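Long-range contacts in MPT synthase subunit 2 (Burkholderia ambifaria, PDB 7L32), which probably catalyses, as the large subunit of molybdopterin synthase, the sulfur transfer that converts precursor Z into molybdopterin during molybdenum cofactor biosynthesis: residues T16-L21 with V89-R94; I84-V89 with V104-S109. All blocks are in the same frame, centred on the assembly; numbering follows the deposited sequence.

Contact 1: T16-L21 with V89-R94; sequences TDDFDL and VHRVGR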
# COMPACT_ATOMS: atom_id res chain seq x y z
N THR A 16 -13.11 -5.93 17.08
CA THR A 16 -14.07 -4.83 17.00
C THR A 16 -13.39 -3.47 17.14
O THR A 16 -13.83 -2.50 16.52
CB THR A 16 -15.17 -4.95 18.06
OG1 THR A 16 -14.60 -4.91 19.37
CG2 THR A 16 -15.99 -6.24 17.88
N ASP A 17 -12.33 -3.39 17.95
CA ASP A 17 -11.63 -2.13 18.15
C ASP A 17 -11.04 -1.65 16.83
O ASP A 17 -10.73 -2.43 15.93
CB ASP A 17 -10.51 -2.28 19.18
CG ASP A 17 -11.00 -2.36 20.60
OD1 ASP A 17 -12.13 -1.90 20.89
OD2 ASP A 17 -10.23 -2.87 21.44
N ASP A 18 -10.86 -0.34 16.73
CA ASP A 18 -10.16 0.20 15.58
C ASP A 18 -8.67 -0.13 15.67
O ASP A 18 -8.15 -0.47 16.73
CB ASP A 18 -10.37 1.71 15.49
CG ASP A 18 -10.15 2.25 14.08
OD1 ASP A 18 -9.88 1.44 13.16
OD2 ASP A 18 -10.24 3.48 13.91
N PHE A 19 -7.98 -0.05 14.53
CA PHE A 19 -6.55 -0.36 14.48
C PHE A 19 -5.75 0.90 14.14
O PHE A 19 -6.30 1.90 13.65
CB PHE A 19 -6.24 -1.49 13.48
CG PHE A 19 -6.79 -1.27 12.08
CD1 PHE A 19 -6.11 -0.44 11.17
CD2 PHE A 19 -7.94 -1.91 11.66
CE1 PHE A 19 -6.61 -0.24 9.88
CE2 PHE A 19 -8.44 -1.72 10.37
CZ PHE A 19 -7.78 -0.88 9.48
N ASP A 20 -4.46 0.85 14.44
CA ASP A 20 -3.51 1.94 14.19
C ASP A 20 -2.54 1.46 13.11
O ASP A 20 -1.66 0.65 13.38
CB ASP A 20 -2.79 2.28 15.50
CG ASP A 20 -1.78 3.44 15.36
OD1 ASP A 20 -1.26 3.72 14.26
OD2 ASP A 20 -1.49 4.04 16.41
N LEU A 21 -2.69 2.00 11.90
CA LEU A 21 -1.85 1.58 10.78
C LEU A 21 -0.36 1.69 11.11
O LEU A 21 0.41 0.76 10.85
CB LEU A 21 -2.18 2.41 9.53
CG LEU A 21 -1.39 2.08 8.25
CD1 LEU A 21 -1.63 0.64 7.78
CD2 LEU A 21 -1.76 3.06 7.15
N VAL A 89 -5.45 -7.19 9.59
CA VAL A 89 -6.38 -6.87 10.67
C VAL A 89 -7.72 -6.53 10.04
O VAL A 89 -7.80 -5.63 9.20
CB VAL A 89 -5.90 -5.71 11.56
CG1 VAL A 89 -6.88 -5.49 12.74
CG2 VAL A 89 -4.46 -5.95 12.07
N HIS A 90 -8.78 -7.24 10.43
CA HIS A 90 -10.10 -6.96 9.89
C HIS A 90 -11.05 -6.66 11.05
O HIS A 90 -11.00 -7.33 12.08
CB HIS A 90 -10.62 -8.15 9.05
CG HIS A 90 -11.64 -7.76 8.03
ND1 HIS A 90 -12.85 -7.19 8.36
CD2 HIS A 90 -11.66 -7.92 6.68
CE1 HIS A 90 -13.56 -6.98 7.26
NE2 HIS A 90 -12.87 -7.42 6.23
N ARG A 91 -11.88 -5.64 10.89
CA ARG A 91 -12.82 -5.29 11.95
C ARG A 91 -14.17 -5.94 11.69
O ARG A 91 -14.50 -6.31 10.56
CB ARG A 91 -12.99 -3.79 12.07
CG ARG A 91 -11.70 -3.08 12.48
CD ARG A 91 -11.92 -1.59 12.60
NE ARG A 91 -12.74 -1.25 13.75
CZ ARG A 91 -13.40 -0.11 13.89
NH1 ARG A 91 -13.38 0.81 12.94
NH2 ARG A 91 -14.09 0.11 15.01
N VAL A 92 -14.94 -6.09 12.77
CA VAL A 92 -16.33 -6.54 12.72
C VAL A 92 -17.14 -5.64 13.66
O VAL A 92 -16.59 -4.81 14.39
CB VAL A 92 -16.49 -8.02 13.11
CG1 VAL A 92 -15.89 -8.92 12.03
CG2 VAL A 92 -15.85 -8.31 14.46
N GLY A 93 -18.46 -5.81 13.63
CA GLY A 93 -19.34 -4.98 14.42
C GLY A 93 -20.03 -3.91 13.60
O GLY A 93 -20.15 -3.98 12.38
N ARG A 94 -20.51 -2.89 14.31
CA ARG A 94 -21.25 -1.79 13.70
C ARG A 94 -20.25 -0.72 13.26
O ARG A 94 -19.63 -0.06 14.10
CB ARG A 94 -22.27 -1.24 14.69
CG ARG A 94 -23.31 -0.30 14.10
CD ARG A 94 -24.33 0.07 15.16
NE ARG A 94 -25.13 1.23 14.78
CZ ARG A 94 -24.76 2.49 15.00
NH1 ARG A 94 -23.60 2.78 15.57
NH2 ARG A 94 -25.56 3.48 14.64
O HOH W 1 -16.52 -2.49 15.82
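R91, at the end of strand 85-91, reaches across to the loop 16-21 and takes hold of the carbonyl oxygen of T16 with two nitrogens, side-on. NH2 lies 3.0 Å from T16 O and NE 3.2 Å from the same atom, which sits at the edge of the guanidinium and in its plane. The two donors approach differently: NH2 comes almost in line with the C=O bond, whereas NE stands above the carbonyl plane. A water adds a third bond to T16 O, at 2.8 Å, and also donates to V92 O at 2.7 Å, joining the two backbones where T16 and V92 run closest.

The charged contact is of another kind. The carboxylate of D18 is stacked against the guanidinium, the two planes 24° apart, and OD1 is 3.6 Å from R91 NH1. This salt bridge rests on charge alone, because OD1 lies well out of the guanidinium plane. Both groups have directed bonds elsewhere: OD1 accepts from F19 N and from the Q100 side chain, and R91 NH1 donates to Q100 O.

The F19-V89 contact lies deeper. F19 has its ring turned in between its own N and C (chi1 53°), on the strand side of the loop, where CD2 meets V89 CG1 at 3.9 Å. R91 CG comes to the ring edge, and the ring stands nearly perpendicular to the guanidinium. At the exposed end, the methyl groups T16 CG2 and V92 CG2 touch at 4.0 Å.

A bend at chi3 (70°) turns the arginine head back along the loop. With the NE/NH2 edge given to T16 O, NH1 to Q100 O and one face to D18, the guanidinium is probably held against rotation, tying the approach to helix 21-30 to the mixed sheet that contains strand 85-91.

Contact 2: I84-V89 with V104-S109; sequences IDVAIV and VATVAS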
# COMPACT_ATOMS: atom_id res chain seq x y z
N ILE A 84 8.27 -13.00 1.61
CA ILE A 84 7.43 -11.90 2.08
C ILE A 84 6.96 -12.21 3.50
O ILE A 84 7.10 -13.34 3.99
CB ILE A 84 6.21 -11.66 1.17
CG1 ILE A 84 5.24 -12.85 1.23
CG2 ILE A 84 6.65 -11.37 -0.27
CD1 ILE A 84 3.84 -12.53 0.66
N ASP A 85 6.42 -11.21 4.19
CA ASP A 85 5.64 -11.41 5.41
C ASP A 85 4.38 -10.57 5.26
O ASP A 85 4.36 -9.58 4.50
CB ASP A 85 6.41 -11.03 6.69
CG ASP A 85 5.84 -11.67 7.96
OD1 ASP A 85 4.90 -12.50 7.85
OD2 ASP A 85 6.33 -11.33 9.06
N VAL A 86 3.31 -11.01 5.94
CA VAL A 86 1.95 -10.51 5.73
C VAL A 86 1.31 -10.23 7.08
O VAL A 86 1.38 -11.07 7.99
CB VAL A 86 1.07 -11.54 4.97
CG1 VAL A 86 -0.37 -10.99 4.78
CG2 VAL A 86 1.69 -11.97 3.66
N ALA A 87 0.62 -9.09 7.20
CA ALA A 87 -0.21 -8.81 8.38
C ALA A 87 -1.61 -8.43 7.91
O ALA A 87 -1.77 -7.70 6.93
CB ALA A 87 0.38 -7.69 9.25
N ILE A 88 -2.64 -8.96 8.58
CA ILE A 88 -4.03 -8.65 8.25
C ILE A 88 -4.76 -8.33 9.55
O ILE A 88 -4.69 -9.11 10.51
CB ILE A 88 -4.74 -9.82 7.54
CG1 ILE A 88 -3.96 -10.29 6.30
CG2 ILE A 88 -6.22 -9.43 7.18
CD1 ILE A 88 -4.44 -11.65 5.72
N VAL A 89 -5.45 -7.19 9.59
CA VAL A 89 -6.38 -6.87 10.67
C VAL A 89 -7.72 -6.53 10.04
O VAL A 89 -7.80 -5.63 9.20
CB VAL A 89 -5.90 -5.71 11.56
CG1 VAL A 89 -6.88 -5.49 12.74
CG2 VAL A 89 -4.46 -5.95 12.07
N VAL A 104 -4.32 -4.53 5.19
CA VAL A 104 -3.40 -5.59 4.81
C VAL A 104 -2.05 -4.92 4.58
O VAL A 104 -1.99 -3.90 3.89
CB VAL A 104 -3.85 -6.34 3.54
CG1 VAL A 104 -2.74 -7.32 3.10
CG2 VAL A 104 -5.17 -7.11 3.82
N ALA A 105 -1.00 -5.45 5.19
CA ALA A 105 0.36 -4.94 4.98
C ALA A 105 1.27 -6.11 4.63
O ALA A 105 1.17 -7.19 5.23
CB ALA A 105 0.88 -4.22 6.22
N THR A 106 2.17 -5.91 3.65
CA THR A 106 3.14 -6.92 3.28
C THR A 106 4.51 -6.26 3.24
O THR A 106 4.63 -5.06 2.98
CB THR A 106 2.85 -7.57 1.92
OG1 THR A 106 2.92 -6.58 0.87
CG2 THR A 106 1.46 -8.26 1.90
N VAL A 107 5.54 -7.04 3.52
CA VAL A 107 6.92 -6.55 3.40
C VAL A 107 7.71 -7.55 2.58
O VAL A 107 7.45 -8.77 2.62
CB VAL A 107 7.57 -6.30 4.79
CG1 VAL A 107 7.63 -7.57 5.66
CG2 VAL A 107 8.97 -5.69 4.64
N ALA A 108 8.66 -7.03 1.80
CA ALA A 108 9.50 -7.85 0.95
C ALA A 108 10.82 -7.12 0.75
O ALA A 108 10.98 -5.95 1.13
CB ALA A 108 8.83 -8.10 -0.41
N SER A 109 11.78 -7.82 0.15
CA SER A 109 13.03 -7.15 -0.16
C SER A 109 12.85 -6.08 -1.24
O SER A 109 13.60 -5.10 -1.26
CB SER A 109 14.08 -8.18 -0.59
OG SER A 109 13.71 -8.82 -1.80
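Strands 85-89 and 104-108 run antiparallel, their axes 4.8 Å apart at closest approach, with D85-V107 and A87-A105 as hydrogen-bonded pairs and V86-T106 and I88-V104 as non-hydrogen-bonded pairs. Of the four backbone bonds, those of the alanine pair are the shorter and straighter, A87 N to A105 O being 2.8 Å at 167°. CA-H...O contacts fill in between, such as T106 CA to D85 O at 3.2 Å.

Side chains of the non-hydrogen-bonded pairs share one face. V86 and T106 lie side by side, CG2 against CG2 at 4.1 Å, and I88 CG1 meets V104 CG2 at 4.2 Å. On the other face D85 CB touches V107 CG1 at 3.8 Å, while the aspartate's chi1 of -160° carries its carboxylate away from strand 104-108 and lets OD1 accept from V86 N; OD2 is bonded by N32. Past the last bridge, I84, just ahead of its strand, sets CG2 on A108 CB.

Helix 111-128 covers the V86-T106 face, its A114 O bonded to T106 OG1, and L28 of helix 21-30 packs over A105 and V107. Strands 11-15 and 37-44 flank the pair, which thus forms the two inner strands of the four-stranded mixed sheet, with a helix on each face.

Strand 85-91 serves both contacts, whose centres lie about 17 Å apart, and V89 belongs to each. Contact 2 is its buried early part, paired with strand 100-108 by regular backbone bonds and mostly aliphatic side chains between helices 21-30 and 111-128. Contact 1 takes over toward the strand's end, where the partner is an irregular loop and a side chain, rather than a backbone ladder, makes the direct hydrogen bonds. Its chemistry is accordingly more polar, with charge and water near the surface and the F19-V89 packing kept deeper. Q100 and M103 of strand 100-108 also reach contact 1, so the same sheet supports both.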